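Local atomic coordinates of HutD family protein (PDB entry 1YLL), a protein that is of unknown function but belongs to the HutD family of the cupin clan and may be linked to histidine utilisation. Residues 19-30 and 42-51. Residues are numbered along the deposited sequence; the frame is centred on the assembly and turned at random.
Sequences WKNGAGSTEEIA and WRLSIADVGE
R43 reaches across to E28 on the neighbouring strand, its NE donating to OE2 at 2.8 Å in a salt bridge. The oxygen lies at the edge of the guanidinium, near its plane, yet NE meets it from above the carboxylate plane, and the two flat groups stand 87° apart. With CG anti to the backbone N (chi1 178°) and the chain extended to NE, R43 also brings NH1 against T26 CG2. R31 holds the other carboxylate oxygen of E28. On the same face, W19 lays its indole over the backbone, D48 O lying above one ring face and V49 CG2 3.8 Å from CH2. A straight bond from W19 NE1 to T26 OG1 (2.8 Å), in the ring plane, helps to fix the indole's rotation. On the opposite face of the sheet, where L44 and I46 point, I29 CD1 packs on L44 CD1 and I46 CG1, both 3.9 Å away, and F145 of strand 141-146 touches I29 and I46. Paired backbone bonds run from S25 with D48 to E27 with I46; beyond them L44 O accepts from I29 N at 2.8 Å and, weakly, from A30 N. Two residues thus face one, a classic beta bulge in an antiparallel hairpin that forms part of a cupin-type beta-barrel.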
ATOM      1  N   TRP D  19      23.411  23.312  23.713  1.00 22.38           N
ATOM      2  CA  TRP D  19      24.862  23.373  23.569  1.00 25.71           C
ATOM      3  C   TRP D  19      25.430  24.138  24.770  1.00 29.02           C
ATOM      4  O   TRP D  19      24.862  25.136  25.194  1.00 28.09           O
ATOM      5  CB  TRP D  19      25.233  24.138  22.320  1.00 24.24           C
ATOM      6  CG  TRP D  19      24.735  23.574  21.052  1.00 22.77           C
ATOM      7  CD1 TRP D  19      24.166  22.348  20.847  1.00 24.88           C
ATOM      8  CD2 TRP D  19      24.796  24.214  19.777  1.00 23.07           C
ATOM      9  NE1 TRP D  19      23.867  22.192  19.508  1.00 24.23           N
ATOM     10  CE2 TRP D  19      24.246  23.319  18.833  1.00 23.58           C
ATOM     11  CE3 TRP D  19      25.264  25.462  19.337  1.00 22.25           C
ATOM     12  CZ2 TRP D  19      24.151  23.636  17.469  1.00 23.62           C
ATOM     13  CZ3 TRP D  19      25.168  25.774  17.985  1.00 22.07           C
ATOM     14  CH2 TRP D  19      24.616  24.861  17.070  1.00 24.47           C
ATOM     15  N   LYS D  20      26.561  23.679  25.294  1.00 33.45           N
ATOM     16  CA  LYS D  20      27.181  24.330  26.448  1.00 37.00           C
ATOM     17  C   LYS D  20      27.508  25.816  26.261  1.00 38.73           C
ATOM     18  O   LYS D  20      27.735  26.533  27.238  1.00 38.64           O
ATOM     19  CB  LYS D  20      28.444  23.563  26.840  1.00 38.17           C
ATOM     20  CG  LYS D  20      28.158  22.116  27.206  1.00 40.25           C
ATOM     21  CD  LYS D  20      29.425  21.297  27.357  1.00 42.82           C
ATOM     22  CE  LYS D  20      29.120  19.798  27.288  1.00 43.73           C
ATOM     23  NZ  LYS D  20      28.051  19.373  28.253  1.00 43.31           N
ATOM     24  N   ASN D  21      27.524  26.281  25.012  1.00 38.17           N
ATOM     25  CA  ASN D  21      27.826  27.681  24.716  1.00 37.56           C
ATOM     26  C   ASN D  21      26.562  28.516  24.554  1.00 37.51           C
ATOM     27  O   ASN D  21      26.631  29.725  24.328  1.00 37.69           O
ATOM     28  CB  ASN D  21      28.635  27.769  23.438  1.00 38.87           C
ATOM     29  CG  ASN D  21      27.906  27.160  22.280  1.00 39.30           C
ATOM     30  OD1 ASN D  21      26.845  27.640  21.884  1.00 39.61           O
ATOM     31  ND2 ASN D  21      28.453  26.079  21.738  1.00 42.19           N
ATOM     32  N   GLY D  22      25.410  27.860  24.639  1.00 36.97           N
ATOM     33  CA  GLY D  22      24.139  28.556  24.528  1.00 35.18           C
ATOM     34  C   GLY D  22      23.749  29.098  23.163  1.00 34.31           C
ATOM     35  O   GLY D  22      22.732  29.782  23.024  1.00 35.41           O
ATOM     36  N   ALA D  23      24.540  28.790  22.146  1.00 32.17           N
ATOM     37  CA  ALA D  23      24.243  29.288  20.825  1.00 29.91           C
ATOM     38  C   ALA D  23      23.267  28.373  20.098  1.00 27.89           C
ATOM     39  O   ALA D  23      22.863  28.670  18.972  1.00 28.09           O
ATOM     40  CB  ALA D  23      25.552  29.434  20.012  1.00 31.33           C
ATOM     41  N   GLY D  24      22.883  27.268  20.742  1.00 26.15           N
ATOM     42  CA  GLY D  24      21.954  26.348  20.092  1.00 22.84           C
ATOM     43  C   GLY D  24      21.650  25.062  20.849  1.00 20.78           C
ATOM     44  O   GLY D  24      21.942  24.925  22.034  1.00 19.63           O
ATOM     45  N   SER D  25      21.051  24.101  20.159  1.00 18.63           N
ATOM     46  CA  SER D  25      20.733  22.841  20.811  1.00 18.40           C
ATOM     47  C   SER D  25      20.646  21.770  19.745  1.00 18.57           C
ATOM     48  O   SER D  25      20.500  22.069  18.567  1.00 19.60           O
ATOM     49  CB  SER D  25      19.399  22.942  21.552  1.00 18.07           C
ATOM     50  OG  SER D  25      18.358  23.291  20.664  1.00 24.66           O
ATOM     51  N   THR D  26      20.739  20.522  20.167  1.00 13.74           N
ATOM     52  CA  THR D  26      20.658  19.455  19.215  1.00 16.14           C
ATOM     53  C   THR D  26      19.653  18.417  19.630  1.00 15.04           C
ATOM     54  O   THR D  26      19.590  18.048  20.802  1.00 13.95           O
ATOM     55  CB  THR D  26      22.008  18.771  19.043  1.00 18.57           C
ATOM     56  OG1 THR D  26      22.928  19.724  18.496  1.00 21.14           O
ATOM     57  CG2 THR D  26      21.886  17.597  18.058  1.00 18.05           C
ATOM     58  N   GLU D  27      18.870  17.961  18.656  1.00 13.13           N
ATOM     59  CA  GLU D  27      17.894  16.892  18.887  1.00 14.78           C
ATOM     60  C   GLU D  27      18.361  15.652  18.098  1.00 14.32           C
ATOM     61  O   GLU D  27      18.278  15.637  16.872  1.00 14.15           O
ATOM     62  CB  GLU D  27      16.493  17.303  18.407  1.00 18.82           C
ATOM     63  CG  GLU D  27      15.847  18.413  19.238  1.00 24.07           C
ATOM     64  CD  GLU D  27      14.406  18.707  18.828  1.00 27.20           C
ATOM     65  OE1 GLU D  27      13.986  18.301  17.722  1.00 33.02           O
ATOM     66  OE2 GLU D  27      13.696  19.368  19.610  1.00 31.74           O
ATOM     67  N   GLU D  28      18.858  14.632  18.789  1.00 14.01           N
ATOM     68  CA  GLU D  28      19.320  13.422  18.103  1.00 14.23           C
ATOM     69  C   GLU D  28      18.160  12.580  17.684  1.00 13.87           C
ATOM     70  O   GLU D  28      17.310  12.195  18.498  1.00 16.48           O
ATOM     71  CB  GLU D  28      20.265  12.598  18.996  1.00 15.81           C
ATOM     72  CG  GLU D  28      20.752  11.295  18.308  1.00 15.80           C
ATOM     73  CD  GLU D  28      21.919  10.623  19.040  1.00 20.61           C
ATOM     74  OE1 GLU D  28      21.916   9.383  19.145  1.00 22.05           O
ATOM     75  OE2 GLU D  28      22.845  11.320  19.483  1.00 20.78           O
ATOM     76  N   ILE D  29      18.110  12.273  16.397  1.00 12.51           N
ATOM     77  CA  ILE D  29      17.042  11.443  15.863  1.00 13.63           C
ATOM     78  C   ILE D  29      17.386   9.974  16.031  1.00 15.77           C
ATOM     79  O   ILE D  29      16.560   9.181  16.505  1.00 16.56           O
ATOM     80  CB  ILE D  29      16.834  11.757  14.357  1.00 12.96           C
ATOM     81  CG1 ILE D  29      16.382  13.221  14.204  1.00 15.37           C
ATOM     82  CG2 ILE D  29      15.805  10.793  13.747  1.00 15.13           C
ATOM     83  CD1 ILE D  29      16.296  13.672  12.762  1.00 17.78           C
ATOM     84  N   ALA D  30      18.610   9.614  15.658  1.00 13.79           N
ATOM     85  CA  ALA D  30      19.018   8.228  15.722  1.00 14.83           C
ATOM     86  C   ALA D  30      20.523   8.056  15.554  1.00 14.69           C
ATOM     87  O   ALA D  30      21.205   8.944  15.043  1.00 12.96           O
ATOM     88  CB  ALA D  30      18.298   7.469  14.598  1.00 15.01           C
ATOM     89  N   TRP D  42      27.243   6.344  12.841  1.00 16.06           N
ATOM     90  CA  TRP D  42      26.538   7.409  12.135  1.00 14.85           C
ATOM     91  C   TRP D  42      25.513   7.954  13.113  1.00 14.81           C
ATOM     92  O   TRP D  42      25.075   7.267  14.055  1.00 13.61           O
ATOM     93  CB  TRP D  42      25.874   6.943  10.818  1.00 15.16           C
ATOM     94  CG  TRP D  42      24.924   5.796  10.934  1.00 14.52           C
ATOM     95  CD1 TRP D  42      25.159   4.500  10.561  1.00 16.94           C
ATOM     96  CD2 TRP D  42      23.583   5.833  11.424  1.00 17.28           C
ATOM     97  NE1 TRP D  42      24.055   3.735  10.787  1.00 15.42           N
ATOM     98  CE2 TRP D  42      23.068   4.519  11.325  1.00 15.35           C
ATOM     99  CE3 TRP D  42      22.759   6.850  11.941  1.00 16.36           C
ATOM    100  CZ2 TRP D  42      21.761   4.181  11.734  1.00 14.93           C
ATOM    101  CZ3 TRP D  42      21.463   6.515  12.338  1.00 12.02           C
ATOM    102  CH2 TRP D  42      20.977   5.193  12.238  1.00 16.79           C
ATOM    103  N   ARG D  43      25.178   9.221  12.922  1.00 14.23           N
ATOM    104  CA  ARG D  43      24.217   9.892  13.764  1.00 12.73           C
ATOM    105  C   ARG D  43      23.437  10.889  12.919  1.00 11.44           C
ATOM    106  O   ARG D  43      24.023  11.604  12.091  1.00 11.94           O
ATOM    107  CB  ARG D  43      24.937  10.658  14.866  1.00 14.10           C
ATOM    108  CG  ARG D  43      24.055  11.435  15.786  1.00 14.39           C
ATOM    109  CD  ARG D  43      24.894  11.905  16.957  1.00 18.20           C
ATOM    110  NE  ARG D  43      24.256  12.945  17.759  1.00 21.05           N
ATOM    111  CZ  ARG D  43      24.315  14.250  17.496  1.00 22.98           C
ATOM    112  NH1 ARG D  43      23.709  15.107  18.308  1.00 25.97           N
ATOM    113  NH2 ARG D  43      24.942  14.704  16.426  1.00 23.35           N
ATOM    114  N   LEU D  44      22.128  10.930  13.132  1.00 12.25           N
ATOM    115  CA  LEU D  44      21.253  11.850  12.401  1.00 12.13           C
ATOM    116  C   LEU D  44      20.649  12.774  13.448  1.00 11.96           C
ATOM    117  O   LEU D  44      20.219  12.319  14.522  1.00 12.21           O
ATOM    118  CB  LEU D  44      20.128  11.055  11.724  1.00 12.55           C
ATOM    119  CG  LEU D  44      19.687  11.137  10.258  1.00 23.31           C
ATOM    120  CD1 LEU D  44      18.158  11.339  10.214  1.00 15.97           C
ATOM    121  CD2 LEU D  44      20.454  12.192   9.463  1.00 17.62           C
ATOM    122  N   SER D  45      20.577  14.059  13.161  1.00 11.43           N
ATOM    123  CA  SER D  45      20.029  14.966  14.162  1.00 11.93           C
ATOM    124  C   SER D  45      19.513  16.254  13.534  1.00 11.65           C
ATOM    125  O   SER D  45      19.787  16.543  12.365  1.00 11.94           O
ATOM    126  CB  SER D  45      21.132  15.353  15.155  1.00 11.30           C
ATOM    127  OG  SER D  45      22.227  15.991  14.469  1.00 17.39           O
ATOM    128  N   ILE D  46      18.761  17.006  14.343  1.00 13.00           N
ATOM    129  CA  ILE D  46      18.260  18.317  13.947  1.00 13.28           C
ATOM    130  C   ILE D  46      18.879  19.264  14.966  1.00 16.85           C
ATOM    131  O   ILE D  46      18.874  18.974  16.157  1.00 19.39           O
ATOM    132  CB  ILE D  46      16.754  18.444  14.111  1.00 17.61           C
ATOM    133  CG1 ILE D  46      16.027  17.571  13.112  1.00 20.38           C
ATOM    134  CG2 ILE D  46      16.341  19.914  13.924  1.00 22.61           C
ATOM    135  CD1 ILE D  46      14.588  17.390  13.598  1.00 19.84           C
ATOM    136  N   ALA D  47      19.429  20.380  14.528  1.00 18.87           N
ATOM    137  CA  ALA D  47      19.998  21.303  15.504  1.00 19.30           C
ATOM    138  C   ALA D  47      19.349  22.662  15.337  1.00 21.72           C
ATOM    139  O   ALA D  47      18.829  22.988  14.266  1.00 20.25           O
ATOM    140  CB  ALA D  47      21.512  21.412  15.338  1.00 23.42           C
ATOM    141  N   ASP D  48      19.306  23.406  16.439  1.00 21.86           N
ATOM    142  CA  ASP D  48      18.792  24.765  16.427  1.00 22.90           C
ATOM    143  C   ASP D  48      20.041  25.588  16.577  1.00 22.96           C
ATOM    144  O   ASP D  48      20.881  25.300  17.429  1.00 23.54           O
ATOM    145  CB  ASP D  48      17.855  25.021  17.599  1.00 27.86           C
ATOM    146  CG  ASP D  48      16.486  24.442  17.370  1.00 32.66           C
ATOM    147  OD1 ASP D  48      16.390  23.507  16.553  1.00 35.44           O
ATOM    148  OD2 ASP D  48      15.513  24.906  18.003  1.00 36.76           O
ATOM    149  N   VAL D  49      20.205  26.588  15.726  1.00 18.81           N
ATOM    150  CA  VAL D  49      21.382  27.419  15.825  1.00 20.02           C
ATOM    151  C   VAL D  49      20.790  28.796  16.020  1.00 18.27           C
ATOM    152  O   VAL D  49      20.179  29.337  15.104  1.00 19.20           O
ATOM    153  CB  VAL D  49      22.201  27.378  14.536  1.00 20.59           C
ATOM    154  CG1 VAL D  49      23.488  28.152  14.726  1.00 21.78           C
ATOM    155  CG2 VAL D  49      22.488  25.933  14.152  1.00 25.18           C
ATOM    156  N   GLY D  50      20.965  29.329  17.224  1.00 21.00           N
ATOM    157  CA  GLY D  50      20.387  30.620  17.565  1.00 22.23           C
ATOM    158  C   GLY D  50      21.296  31.806  17.393  1.00 22.95           C
ATOM    159  O   GLY D  50      20.815  32.942  17.337  1.00 23.03           O
ATOM    160  N   GLU D  51      22.590  31.541  17.314  1.00 21.72           N
ATOM    161  CA  GLU D  51      23.595  32.580  17.131  1.00 25.08           C
ATOM    162  C   GLU D  51      24.742  32.107  16.254  1.00 22.33           C
ATOM    163  O   GLU D  51      25.057  30.919  16.229  1.00 22.97           O
ATOM    164  CB  GLU D  51      24.188  32.962  18.470  1.00 29.38           C
ATOM    165  CG  GLU D  51      23.261  33.661  19.413  1.00 37.60           C
ATOM    166  CD  GLU D  51      23.993  34.085  20.657  1.00 42.28           C
ATOM    167  OE1 GLU D  51      24.431  33.188  21.415  1.00 44.35           O
ATOM    168  OE2 GLU D  51      24.147  35.309  20.866  1.00 45.51           O
TER
HETATM  169  O   HOH W   1      23.939  18.216  15.650  1.00 31.28           O
HETATM  170  O   HOH W   2      15.021  22.529  19.833  1.00 40.91           O